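Local coordinates for protein nitric oxide dioxygenase (Rhodothermus marinus DSM 4252, PDB 6WK3) that binds heme within a globin fold, probably acts as a nitric oxide dioxygenase, and in this engineered form serves as a carbene transferase, at residues 12-17 with 120-125; 24-29 with 53-58; 38-43 with 98-103. The protein carries 1 engineered substitution. All blocks are in the same frame, centred on the assembly; numbering follows the deposited sequence.

How the contacts relate
Contacts 1 and 2 are buried helix-helix crossings, whereas contact 3 is only partly buried and joins the end of a helix and the turn after it to another helix. Contacts 2 and 3 share helix 18-39, and both reach the same heme; Ile-28 CG2 and Leu-102 CD1 link them at 3.7 Å. Contact 3 also touches contact 1, through Trp-99 and Lys-123, while contacts 1 and 2 stay about 7 Å apart at their nearest atoms. The chemistry follows the place: contact 1 pairs aliphatic groups with an indole, contact 2 uses small residues and a serine-carbonyl bond, and contact 3 relies on a salt bridge and a tyrosine hydroxyl converging on Glu-100.

Contact 1. Residues 12-17 with 120-125; sequences QLVRAS and QAWKEA
Val-14 and Trp-122 supply the largest buried surfaces here, and their side chains cross at about a right angle. Val-14 CG2 stands over the pyrrole part of the indole, 4.2 Å from the centroid of the five-membered ring and 8° off its normal, a CH-pi contact over the face. The other methyl, CG1, reaches the benzo part on the same face, 4.1 Å from Trp-122 CZ2. The valine torsion explains this split: with CG1 anti to the backbone N (chi1 163°), CG2 lies beside that N and also meets Ala-125 CB at 3.9 Å. Ala-121 continues the apolar seam one turn earlier, its CB 3.7 Å from Leu-13 CB.

The indole edge is fixed separately. Trp-122 NE1 donates to Ser-17 OG at 3.1 Å, a bent bond (142° at the hydrogen) tilted slightly out of the ring plane. Ser-17 OG in turn gives its own proton to Val-14 O at 2.8 Å, a carbonyl that also accepts from Ser-17 N, so the buried hydroxyl both receives and donates. A leucine in place of Trp-122 would probably leave Ser-17 OG without its N-H donor and the Val-14 methyls without the flat surface they rest on.

The axes of the two short segments pass 9.0 Å apart at roughly a right angle, joining helix 8-16 to helix 116-145, the first and last helices of this globin. Helix 50-66 closes the junction with Ala-65, which touches both Val-14 and Trp-122, and helix 94-110 adds Ile-106 against the indole.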
loop_
_atom_site.group_PDB
_atom_site.type_symbol
_atom_site.label_atom_id
_atom_site.label_comp_id
_atom_site.label_asym_id
_atom_site.label_seq_id
_atom_site.Cartn_x
_atom_site.Cartn_y
_atom_site.Cartn_z
ATOM N N GLN A 12 5.655 -19.103 24.503
ATOM C CA GLN A 12 5.990 -20.521 24.408
ATOM C C GLN A 12 4.966 -21.276 23.569
ATOM O O GLN A 12 5.332 -22.130 22.754
ATOM C CB GLN A 12 6.100 -21.134 25.805
ATOM N N LEU A 13 3.682 -20.972 23.748
ATOM C CA LEU A 13 2.647 -21.664 22.989
ATOM C C LEU A 13 2.602 -21.190 21.540
ATOM O O LEU A 13 2.383 -21.995 20.629
ATOM C CB LEU A 13 1.287 -21.474 23.661
ATOM C CG LEU A 13 1.063 -22.269 24.949
ATOM C CD1 LEU A 13 -0.031 -21.642 25.800
ATOM C CD2 LEU A 13 0.735 -23.714 24.632
ATOM N N VAL A 14 2.806 -19.890 21.307
ATOM C CA VAL A 14 2.843 -19.390 19.936
ATOM C C VAL A 14 4.048 -19.960 19.199
ATOM O O VAL A 14 3.951 -20.341 18.026
ATOM C CB VAL A 14 2.847 -17.851 19.919
ATOM C CG1 VAL A 14 3.306 -17.336 18.562
ATOM C CG2 VAL A 14 1.469 -17.311 20.255
ATOM N N ARG A 15 5.199 -20.026 19.873
ATOM C CA ARG A 15 6.387 -20.617 19.268
ATOM C C ARG A 15 6.143 -22.074 18.901
ATOM O O ARG A 15 6.644 -22.561 17.881
ATOM C CB ARG A 15 7.569 -20.505 20.233
ATOM C CG ARG A 15 8.911 -20.158 19.604
ATOM C CD ARG A 15 10.051 -20.276 20.634
ATOM N NE ARG A 15 9.767 -19.541 21.869
ATOM C CZ ARG A 15 9.669 -20.094 23.076
ATOM N NH1 ARG A 15 9.833 -21.402 23.231
ATOM N NH2 ARG A 15 9.406 -19.335 24.134
ATOM N N ALA A 16 5.366 -22.783 19.720
ATOM C CA ALA A 16 5.159 -24.208 19.510
ATOM C C ALA A 16 4.211 -24.493 18.354
ATOM O O ALA A 16 4.254 -25.595 17.798
ATOM C CB ALA A 16 4.640 -24.855 20.795
ATOM N N SER A 17 3.365 -23.535 17.971
ATOM C CA SER A 17 2.468 -23.752 16.844
ATOM C C SER A 17 3.139 -23.531 15.498
ATOM O O SER A 17 2.497 -23.758 14.470
ATOM C CB SER A 17 1.228 -22.855 16.953
ATOM O OG SER A 17 1.558 -21.525 17.307
ATOM N N GLN A 120 -5.942 -18.784 23.708
ATOM C CA GLN A 120 -5.665 -17.614 24.536
ATOM C C GLN A 120 -4.289 -17.038 24.231
ATOM O O GLN A 120 -4.106 -15.814 24.248
ATOM C CB GLN A 120 -5.775 -17.975 26.016
ATOM C CG GLN A 120 -5.527 -16.803 26.956
ATOM C CD GLN A 120 -6.467 -15.639 26.692
ATOM O OE1 GLN A 120 -7.620 -15.833 26.309
ATOM N NE2 GLN A 120 -5.975 -14.420 26.896
ATOM N N ALA A 121 -3.308 -17.901 23.959
ATOM C CA ALA A 121 -1.992 -17.412 23.563
ATOM C C ALA A 121 -2.078 -16.619 22.265
ATOM O O ALA A 121 -1.509 -15.527 22.152
ATOM C CB ALA A 121 -1.013 -18.580 23.422
ATOM N N TRP A 122 -2.813 -17.142 21.279
ATOM C CA TRP A 122 -2.927 -16.441 20.004
ATOM C C TRP A 122 -3.759 -15.175 20.132
ATOM O O TRP A 122 -3.506 -14.202 19.416
ATOM C CB TRP A 122 -3.503 -17.368 18.935
ATOM C CG TRP A 122 -2.411 -18.099 18.234
ATOM C CD1 TRP A 122 -2.024 -19.393 18.438
ATOM C CD2 TRP A 122 -1.522 -17.562 17.247
ATOM N NE1 TRP A 122 -0.958 -19.698 17.624
ATOM C CE2 TRP A 122 -0.633 -18.592 16.884
ATOM C CE3 TRP A 122 -1.399 -16.311 16.627
ATOM C CZ2 TRP A 122 0.366 -18.411 15.929
ATOM C CZ3 TRP A 122 -0.407 -16.133 15.678
ATOM C CH2 TRP A 122 0.464 -17.176 15.337
ATOM N N LYS A 123 -4.739 -15.159 21.037
ATOM C CA LYS A 123 -5.472 -13.926 21.296
ATOM C C LYS A 123 -4.539 -12.839 21.808
ATOM O O LYS A 123 -4.600 -11.692 21.350
ATOM C CB LYS A 123 -6.601 -14.177 22.295
ATOM C CG LYS A 123 -7.475 -12.963 22.547
ATOM C CD LYS A 123 -8.619 -13.289 23.491
ATOM C CE LYS A 123 -9.684 -12.204 23.460
ATOM N NZ LYS A 123 -9.133 -10.878 23.864
ATOM N N GLU A 124 -3.658 -13.184 22.749
ATOM C CA GLU A 124 -2.709 -12.204 23.264
ATOM C C GLU A 124 -1.714 -11.783 22.190
ATOM O O GLU A 124 -1.408 -10.594 22.053
ATOM C CB GLU A 124 -1.980 -12.765 24.485
ATOM N N ALA A 125 -1.197 -12.743 21.419
ATOM C CA ALA A 125 -0.293 -12.394 20.329
ATOM C C ALA A 125 -0.999 -11.550 19.280
ATOM O O ALA A 125 -0.387 -10.662 18.680
ATOM C CB ALA A 125 0.287 -13.659 19.699
#

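Contact 2. Residues 24-29 with 53-58; sequences HSVAIS and VIHKLA. Engineered in segment 53-58: Val-53 (natural residue Gln). With HEM (protoporphyrin IX containing Fe), chain E.
The crossing of the B and E helices of the globin fold, here helices 18-39 and 50-66, brings Ser-29 and Ser-25 against Ala-58. Small residues permit the close approach: the segment axes come within 8.3 Å at 126°, and the CA atoms of Ser-25 and Ala-58 are 4.9 Å apart. Ala-58 CB presses on the backbone of the facing helix, 3.4 Å from Ser-25 O, and is flanked by Val-26 CG2.

Ser-29 provides the polar link. Its OG lies anti to the backbone N (chi1 156°), which carries it across to Ile-54 O for a hydrogen bond modelled at 2.5 Å, a length short enough to be taken with reserve. The hydroxyl meets that oxygen well off the carbonyl direction (C=O...O angle 117°) while Ala-58 N donates to the same atom at 3.1 Å, so the helix keeps its own bond as it accepts the second. Ile-54 CG2 and Leu-57 CD2 lie against the buried hydroxyl.

In globins the E helix also forms a wall of the heme pocket, and Leu-57 spans both roles: CD2 faces Ser-29, whereas CD1 is 3.3 Å from heme CHB. The engineered Val-53 places CG2 3.9 Å from heme CAD, and Lys-56 runs alongside a propionate, with CE 3.2 Å from heme O2A. The same heme is hydrogen-bonded to Arg-87 of the second subunit. At the exposed side of the crossing, His-55, which with Glu-51 forms the copper site, has CE1 obliquely against the Val-26 methyls.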
loop_
_atom_site.group_PDB
_atom_site.type_symbol
_atom_site.label_atom_id
_atom_site.label_comp_id
_atom_site.label_asym_id
_atom_site.label_seq_id
_atom_site.Cartn_x
_atom_site.Cartn_y
_atom_site.Cartn_z
ATOM N N HIS A 24 -0.256 -25.224 7.730
ATOM C CA HIS A 24 -1.669 -24.857 7.691
ATOM C C HIS A 24 -1.932 -23.354 7.685
ATOM O O HIS A 24 -3.096 -22.951 7.778
ATOM C CB HIS A 24 -2.416 -25.476 8.883
ATOM C CG HIS A 24 -2.307 -26.967 8.968
ATOM N ND1 HIS A 24 -2.530 -27.796 7.888
ATOM C CD2 HIS A 24 -2.015 -27.781 10.012
ATOM C CE1 HIS A 24 -2.369 -29.053 8.260
ATOM N NE2 HIS A 24 -2.057 -29.072 9.544
ATOM N N SER A 25 -0.903 -22.509 7.594
ATOM C CA SER A 25 -1.162 -21.076 7.701
ATOM C C SER A 25 -1.989 -20.560 6.526
ATOM O O SER A 25 -2.751 -19.598 6.684
ATOM C CB SER A 25 0.149 -20.297 7.822
ATOM O OG SER A 25 0.950 -20.455 6.664
ATOM N N VAL A 26 -1.869 -21.185 5.352
ATOM C CA VAL A 26 -2.712 -20.796 4.223
ATOM C C VAL A 26 -4.159 -21.210 4.466
ATOM O O VAL A 26 -5.095 -20.452 4.180
ATOM C CB VAL A 26 -2.164 -21.388 2.913
ATOM C CG1 VAL A 26 -3.167 -21.189 1.789
ATOM C CG2 VAL A 26 -0.832 -20.738 2.560
ATOM N N ALA A 27 -4.371 -22.415 5.000
ATOM C CA ALA A 27 -5.724 -22.832 5.350
ATOM C C ALA A 27 -6.322 -21.922 6.415
ATOM O O ALA A 27 -7.507 -21.578 6.350
ATOM C CB ALA A 27 -5.725 -24.284 5.824
ATOM N N ILE A 28 -5.519 -21.513 7.399
ATOM C CA ILE A 28 -6.030 -20.635 8.448
ATOM C C ILE A 28 -6.357 -19.262 7.877
ATOM O O ILE A 28 -7.418 -18.691 8.159
ATOM C CB ILE A 28 -5.019 -20.542 9.608
ATOM C CG1 ILE A 28 -4.958 -21.865 10.379
ATOM C CG2 ILE A 28 -5.372 -19.381 10.528
ATOM C CD1 ILE A 28 -3.733 -21.999 11.305
ATOM N N SER A 29 -5.466 -18.723 7.047
ATOM C CA SER A 29 -5.683 -17.392 6.491
ATOM C C SER A 29 -6.877 -17.378 5.535
ATOM O O SER A 29 -7.730 -16.485 5.610
ATOM C CB SER A 29 -4.398 -16.910 5.805
ATOM O OG SER A 29 -4.655 -15.936 4.808
ATOM N N VAL A 53 -3.881 -11.182 -0.763
ATOM C CA VAL A 53 -3.773 -10.834 0.649
ATOM C C VAL A 53 -3.790 -12.085 1.516
ATOM O O VAL A 53 -3.140 -12.134 2.565
ATOM C CB VAL A 53 -4.907 -9.857 1.024
ATOM C CG1 VAL A 53 -4.954 -9.616 2.516
ATOM C CG2 VAL A 53 -4.737 -8.547 0.269
ATOM N N ILE A 54 -4.509 -13.122 1.085
ATOM C CA ILE A 54 -4.594 -14.348 1.871
ATOM C C ILE A 54 -3.217 -14.982 2.030
ATOM O O ILE A 54 -2.856 -15.458 3.116
ATOM C CB ILE A 54 -5.600 -15.317 1.229
ATOM C CG1 ILE A 54 -7.018 -15.004 1.715
ATOM C CG2 ILE A 54 -5.226 -16.766 1.529
ATOM C CD1 ILE A 54 -8.104 -15.591 0.840
ATOM N N HIS A 55 -2.420 -14.997 0.962
ATOM C CA HIS A 55 -1.107 -15.617 1.068
ATOM C C HIS A 55 -0.123 -14.721 1.809
ATOM O O HIS A 55 0.814 -15.224 2.435
ATOM C CB HIS A 55 -0.582 -15.976 -0.319
ATOM C CG HIS A 55 -1.120 -17.272 -0.843
ATOM N ND1 HIS A 55 -0.366 -18.425 -0.891
ATOM C CD2 HIS A 55 -2.342 -17.602 -1.324
ATOM C CE1 HIS A 55 -1.098 -19.407 -1.386
ATOM N NE2 HIS A 55 -2.302 -18.935 -1.654
ATOM N N LYS A 56 -0.334 -13.404 1.760
ATOM C CA LYS A 56 0.490 -12.481 2.530
ATOM C C LYS A 56 0.246 -12.641 4.025
ATOM O O LYS A 56 1.198 -12.677 4.814
ATOM C CB LYS A 56 0.208 -11.045 2.094
ATOM C CG LYS A 56 1.005 -10.600 0.886
ATOM C CD LYS A 56 0.504 -9.262 0.362
ATOM C CE LYS A 56 1.649 -8.390 -0.149
ATOM N NZ LYS A 56 2.392 -9.018 -1.273
ATOM N N LEU A 57 -1.023 -12.736 4.432
ATOM C CA LEU A 57 -1.329 -12.926 5.845
ATOM C C LEU A 57 -0.806 -14.267 6.342
ATOM O O LEU A 57 -0.297 -14.362 7.465
ATOM C CB LEU A 57 -2.833 -12.813 6.088
ATOM C CG LEU A 57 -3.206 -13.014 7.566
ATOM C CD1 LEU A 57 -3.280 -11.693 8.301
ATOM C CD2 LEU A 57 -4.511 -13.771 7.718
ATOM N N ALA A 58 -0.913 -15.312 5.516
ATOM C CA ALA A 58 -0.377 -16.617 5.894
ATOM C C ALA A 58 1.118 -16.540 6.184
ATOM O O ALA A 58 1.596 -17.133 7.158
ATOM C CB ALA A 58 -0.662 -17.639 4.796
HETATM C CHA HEM E . -3.314 -6.376 4.188
HETATM C CHB HEM E . -1.867 -8.658 8.234
HETATM C CHC HEM E . -5.757 -6.801 10.437
HETATM C CHD HEM E . -7.758 -5.978 6.085
HETATM C C1A HEM E . -2.553 -7.095 5.089
HETATM C C2A HEM E . -1.235 -7.644 4.857
HETATM C C3A HEM E . -0.838 -8.276 5.964
HETATM C C4A HEM E . -1.885 -8.150 6.953
HETATM C CMA HEM E . 0.502 -9.012 6.161
HETATM C CAA HEM E . -0.426 -7.521 3.553
HETATM C CBA HEM E . 0.420 -6.256 3.636
HETATM C CGA HEM E . 1.367 -6.205 2.466
HETATM O O1A HEM E . 1.033 -5.545 1.452
HETATM O O2A HEM E . 2.458 -6.824 2.544
HETATM C C1B HEM E . -2.765 -8.314 9.220
HETATM C C2B HEM E . -2.667 -8.620 10.634
HETATM C C3B HEM E . -3.756 -8.114 11.242
HETATM C C4B HEM E . -4.564 -7.459 10.231
HETATM C CMB HEM E . -1.501 -9.417 11.255
HETATM C CAB HEM E . -4.145 -8.133 12.740
HETATM C CBB HEM E . -3.268 -8.319 13.728
HETATM C C1C HEM E . -6.664 -6.442 9.460
HETATM C C2C HEM E . -7.991 -5.919 9.683
HETATM C C3C HEM E . -8.564 -5.703 8.496
HETATM C C4C HEM E . -7.609 -6.056 7.456
HETATM C CMC HEM E . -8.640 -5.676 11.062
HETATM C CAC HEM E . -9.994 -5.144 8.331
HETATM C CBC HEM E . -10.720 -5.435 7.253
HETATM C C1D HEM E . -6.715 -5.883 5.182
HETATM C C2D HEM E . -6.730 -5.329 3.840
HETATM C C3D HEM E . -5.493 -5.452 3.326
HETATM C C4D HEM E . -4.654 -6.076 4.319
HETATM C CMD HEM E . -7.970 -4.720 3.148
HETATM C CAD HEM E . -4.978 -5.027 1.932
HETATM C CBD HEM E . -4.828 -3.512 1.867
HETATM C CGD HEM E . -3.915 -3.113 0.733
HETATM O O1D HEM E . -3.044 -3.931 0.329
HETATM O O2D HEM E . -4.053 -1.959 0.247
HETATM N NA HEM E . -2.915 -7.425 6.380
HETATM N NB HEM E . -3.930 -7.605 9.017
HETATM N NC HEM E . -6.471 -6.510 8.093
HETATM N ND HEM E . -5.433 -6.324 5.426
HETATM FE FE HEM E . -4.737 -7.067 7.203
#

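Contact 3. Residues 38-43 with 98-103; sequences ERYPET and VWECLR. With HEM (protoporphyrin IX containing Fe), chain E.
Arg-39 NH1 is gripped by two carboxylates, Glu-100 OE1 at 2.9 Å and Asp-104 on the same helix as Glu-100. In this globin the bonds tie the C-terminal end of helix 18-39, the B helix, to helix 94-110, the G helix. The bond to Glu-100 is a salt bridge with an angle of 150° at the hydrogen; it uses the anti lone pair of OE1, and the guanidinium and carboxylate planes are 25° apart, nearly coplanar. Arg-39 reaches it with a chain extended from CG to NE, bringing the guanidinium edge to the acid.

The second carboxylate oxygen faces Tyr-40, the first residue to leave helical geometry after helix 18-39. Tyr-40 OH donates to Glu-100 OE2 near the ring plane, the ring turned 67° from the carboxylate; the modelled separation of 2.3 Å is very short, and its exact value is doubtful. One glutamate thus engages two successive residues through different oxygens, and the neighbouring positive charge is likely to stabilise its carboxylate form. Cys-101 SG makes a sulfur-aromatic contact at the edge of the same ring, 5.5 Å from its centroid and 4.3 Å from Tyr-40 CE2. One turn before this cysteine, the same helix lines the heme pocket: Val-98 CG2 touches the heme methyl CMC at 3.5 Å.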
loop_
_atom_site.group_PDB
_atom_site.type_symbol
_atom_site.label_atom_id
_atom_site.label_comp_id
_atom_site.label_asym_id
_atom_site.label_seq_id
_atom_site.Cartn_x
_atom_site.Cartn_y
_atom_site.Cartn_z
ATOM N N GLU A 38 -18.351 -13.559 5.010
ATOM C CA GLU A 38 -19.747 -13.904 5.242
ATOM C C GLU A 38 -20.319 -13.332 6.535
ATOM O O GLU A 38 -21.540 -13.186 6.637
ATOM C CB GLU A 38 -19.921 -15.428 5.221
ATOM C CG GLU A 38 -19.458 -16.154 6.459
ATOM C CD GLU A 38 -19.348 -17.660 6.246
ATOM O OE1 GLU A 38 -18.895 -18.083 5.158
ATOM O OE2 GLU A 38 -19.710 -18.421 7.172
ATOM N N ARG A 39 -19.489 -12.986 7.515
ATOM C CA ARG A 39 -20.037 -12.451 8.756
ATOM C C ARG A 39 -20.113 -10.932 8.770
ATOM O O ARG A 39 -20.983 -10.371 9.448
ATOM C CB ARG A 39 -19.214 -12.932 9.949
ATOM C CG ARG A 39 -19.341 -14.415 10.213
ATOM C CD ARG A 39 -18.444 -14.838 11.361
ATOM N NE ARG A 39 -18.286 -16.286 11.417
ATOM C CZ ARG A 39 -17.627 -16.927 12.375
ATOM N NH1 ARG A 39 -17.059 -16.246 13.363
ATOM N NH2 ARG A 39 -17.537 -18.247 12.345
ATOM N N TYR A 40 -19.233 -10.253 8.038
ATOM C CA TYR A 40 -19.179 -8.790 8.023
ATOM C C TYR A 40 -19.009 -8.323 6.589
ATOM O O TYR A 40 -17.905 -7.973 6.154
ATOM C CB TYR A 40 -18.055 -8.276 8.923
ATOM C CG TYR A 40 -18.165 -8.828 10.319
ATOM C CD1 TYR A 40 -19.083 -8.303 11.217
ATOM C CD2 TYR A 40 -17.380 -9.897 10.731
ATOM C CE1 TYR A 40 -19.202 -8.811 12.494
ATOM C CE2 TYR A 40 -17.496 -10.416 12.002
ATOM C CZ TYR A 40 -18.407 -9.868 12.880
ATOM O OH TYR A 40 -18.524 -10.376 14.151
ATOM N N PRO A 41 -20.100 -8.302 5.819
ATOM C CA PRO A 41 -19.993 -7.948 4.395
ATOM C C PRO A 41 -19.503 -6.535 4.139
ATOM O O PRO A 41 -18.995 -6.266 3.044
ATOM C CB PRO A 41 -21.427 -8.143 3.880
ATOM C CG PRO A 41 -22.057 -9.088 4.849
ATOM C CD PRO A 41 -21.455 -8.751 6.179
ATOM N N GLU A 42 -19.639 -5.621 5.103
ATOM C CA GLU A 42 -19.120 -4.272 4.905
ATOM C C GLU A 42 -17.623 -4.280 4.616
ATOM O O GLU A 42 -17.123 -3.388 3.919
ATOM C CB GLU A 42 -19.418 -3.410 6.131
ATOM N N THR A 43 -16.899 -5.289 5.114
ATOM C CA THR A 43 -15.447 -5.328 4.987
ATOM C C THR A 43 -14.965 -5.815 3.628
ATOM O O THR A 43 -13.792 -5.609 3.303
ATOM C CB THR A 43 -14.831 -6.230 6.059
ATOM O OG1 THR A 43 -15.137 -7.600 5.760
ATOM C CG2 THR A 43 -15.353 -5.870 7.444
ATOM N N VAL A 98 -11.710 -9.314 12.929
ATOM C CA VAL A 98 -10.747 -10.224 12.322
ATOM C C VAL A 98 -10.212 -11.209 13.352
ATOM O O VAL A 98 -9.901 -12.358 13.016
ATOM C CB VAL A 98 -9.622 -9.427 11.637
ATOM C CG1 VAL A 98 -8.448 -10.330 11.277
ATOM C CG2 VAL A 98 -10.163 -8.750 10.397
ATOM N N TRP A 99 -10.122 -10.808 14.622
ATOM C CA TRP A 99 -9.738 -11.780 15.641
ATOM C C TRP A 99 -10.807 -12.851 15.792
ATOM O O TRP A 99 -10.498 -14.045 15.884
ATOM C CB TRP A 99 -9.485 -11.120 16.995
ATOM C CG TRP A 99 -9.535 -12.167 18.058
ATOM C CD1 TRP A 99 -10.448 -12.277 19.069
ATOM C CD2 TRP A 99 -8.668 -13.303 18.175
ATOM N NE1 TRP A 99 -10.188 -13.398 19.817
ATOM C CE2 TRP A 99 -9.102 -14.046 19.289
ATOM C CE3 TRP A 99 -7.564 -13.761 17.446
ATOM C CZ2 TRP A 99 -8.473 -15.221 19.691
ATOM C CZ3 TRP A 99 -6.937 -14.922 17.854
ATOM C CH2 TRP A 99 -7.394 -15.640 18.964
ATOM N N GLU A 100 -12.075 -12.436 15.846
ATOM C CA GLU A 100 -13.178 -13.389 15.931
ATOM C C GLU A 100 -13.079 -14.438 14.828
ATOM O O GLU A 100 -13.150 -15.645 15.090
ATOM C CB GLU A 100 -14.512 -12.639 15.852
ATOM C CG GLU A 100 -15.735 -13.534 15.889
ATOM C CD GLU A 100 -16.944 -12.894 15.226
ATOM O OE1 GLU A 100 -17.586 -13.560 14.384
ATOM O OE2 GLU A 100 -17.250 -11.724 15.549
ATOM N N CYS A 101 -12.878 -13.987 13.588
ATOM C CA CYS A 101 -12.766 -14.909 12.460
ATOM C C CYS A 101 -11.475 -15.713 12.501
ATOM O O CYS A 101 -11.457 -16.870 12.062
ATOM C CB CYS A 101 -12.873 -14.135 11.146
ATOM S SG CYS A 101 -14.395 -13.154 11.007
ATOM N N LEU A 102 -10.392 -15.126 13.016
ATOM C CA LEU A 102 -9.128 -15.850 13.114
ATOM C C LEU A 102 -9.183 -16.917 14.201
ATOM O O LEU A 102 -8.621 -18.008 14.039
ATOM C CB LEU A 102 -7.987 -14.868 13.379
ATOM C CG LEU A 102 -6.597 -15.436 13.676
ATOM C CD1 LEU A 102 -6.105 -16.300 12.527
ATOM C CD2 LEU A 102 -5.609 -14.308 13.970
ATOM N N ARG A 103 -9.848 -16.621 15.319
ATOM C CA ARG A 103 -10.021 -17.622 16.367
ATOM C C ARG A 103 -10.744 -18.849 15.829
ATOM O O ARG A 103 -10.298 -19.985 16.024
ATOM C CB ARG A 103 -10.788 -17.026 17.549
ATOM C CG ARG A 103 -10.752 -17.886 18.803
ATOM C CD ARG A 103 -12.099 -17.935 19.509
ATOM N NE ARG A 103 -12.696 -16.616 19.703
ATOM C CZ ARG A 103 -13.880 -16.256 19.218
ATOM N NH1 ARG A 103 -14.591 -17.117 18.502
ATOM N NH2 ARG A 103 -14.354 -15.036 19.441
HETATM C CHA HEM E . -3.314 -6.376 4.188
HETATM C CHB HEM E . -1.867 -8.658 8.234
HETATM C CHC HEM E . -5.757 -6.801 10.437
HETATM C CHD HEM E . -7.758 -5.978 6.085
HETATM C C1A HEM E . -2.553 -7.095 5.089
HETATM C C2A HEM E . -1.235 -7.644 4.857
HETATM C C3A HEM E . -0.838 -8.276 5.964
HETATM C C4A HEM E . -1.885 -8.150 6.953
HETATM C CMA HEM E . 0.502 -9.012 6.161
HETATM C CAA HEM E . -0.426 -7.521 3.553
HETATM C CBA HEM E . 0.420 -6.256 3.636
HETATM C CGA HEM E . 1.367 -6.205 2.466
HETATM O O1A HEM E . 1.033 -5.545 1.452
HETATM O O2A HEM E . 2.458 -6.824 2.544
HETATM C C1B HEM E . -2.765 -8.314 9.220
HETATM C C2B HEM E . -2.667 -8.620 10.634
HETATM C C3B HEM E . -3.756 -8.114 11.242
HETATM C C4B HEM E . -4.564 -7.459 10.231
HETATM C CMB HEM E . -1.501 -9.417 11.255
HETATM C CAB HEM E . -4.145 -8.133 12.740
HETATM C CBB HEM E . -3.268 -8.319 13.728
HETATM C C1C HEM E . -6.664 -6.442 9.460
HETATM C C2C HEM E . -7.991 -5.919 9.683
HETATM C C3C HEM E . -8.564 -5.703 8.496
HETATM C C4C HEM E . -7.609 -6.056 7.456
HETATM C CMC HEM E . -8.640 -5.676 11.062
HETATM C CAC HEM E . -9.994 -5.144 8.331
HETATM C CBC HEM E . -10.720 -5.435 7.253
HETATM C C1D HEM E . -6.715 -5.883 5.182
HETATM C C2D HEM E . -6.730 -5.329 3.840
HETATM C C3D HEM E . -5.493 -5.452 3.326
HETATM C C4D HEM E . -4.654 -6.076 4.319
HETATM C CMD HEM E . -7.970 -4.720 3.148
HETATM C CAD HEM E . -4.978 -5.027 1.932
HETATM C CBD HEM E . -4.828 -3.512 1.867
HETATM C CGD HEM E . -3.915 -3.113 0.733
HETATM O O1D HEM E . -3.044 -3.931 0.329
HETATM O O2D HEM E . -4.053 -1.959 0.247
HETATM N NA HEM E . -2.915 -7.425 6.380
HETATM N NB HEM E . -3.930 -7.605 9.017
HETATM N NC HEM E . -6.471 -6.510 8.093
HETATM N ND HEM E . -5.433 -6.324 5.426
HETATM FE FE HEM E . -4.737 -7.067 7.203
#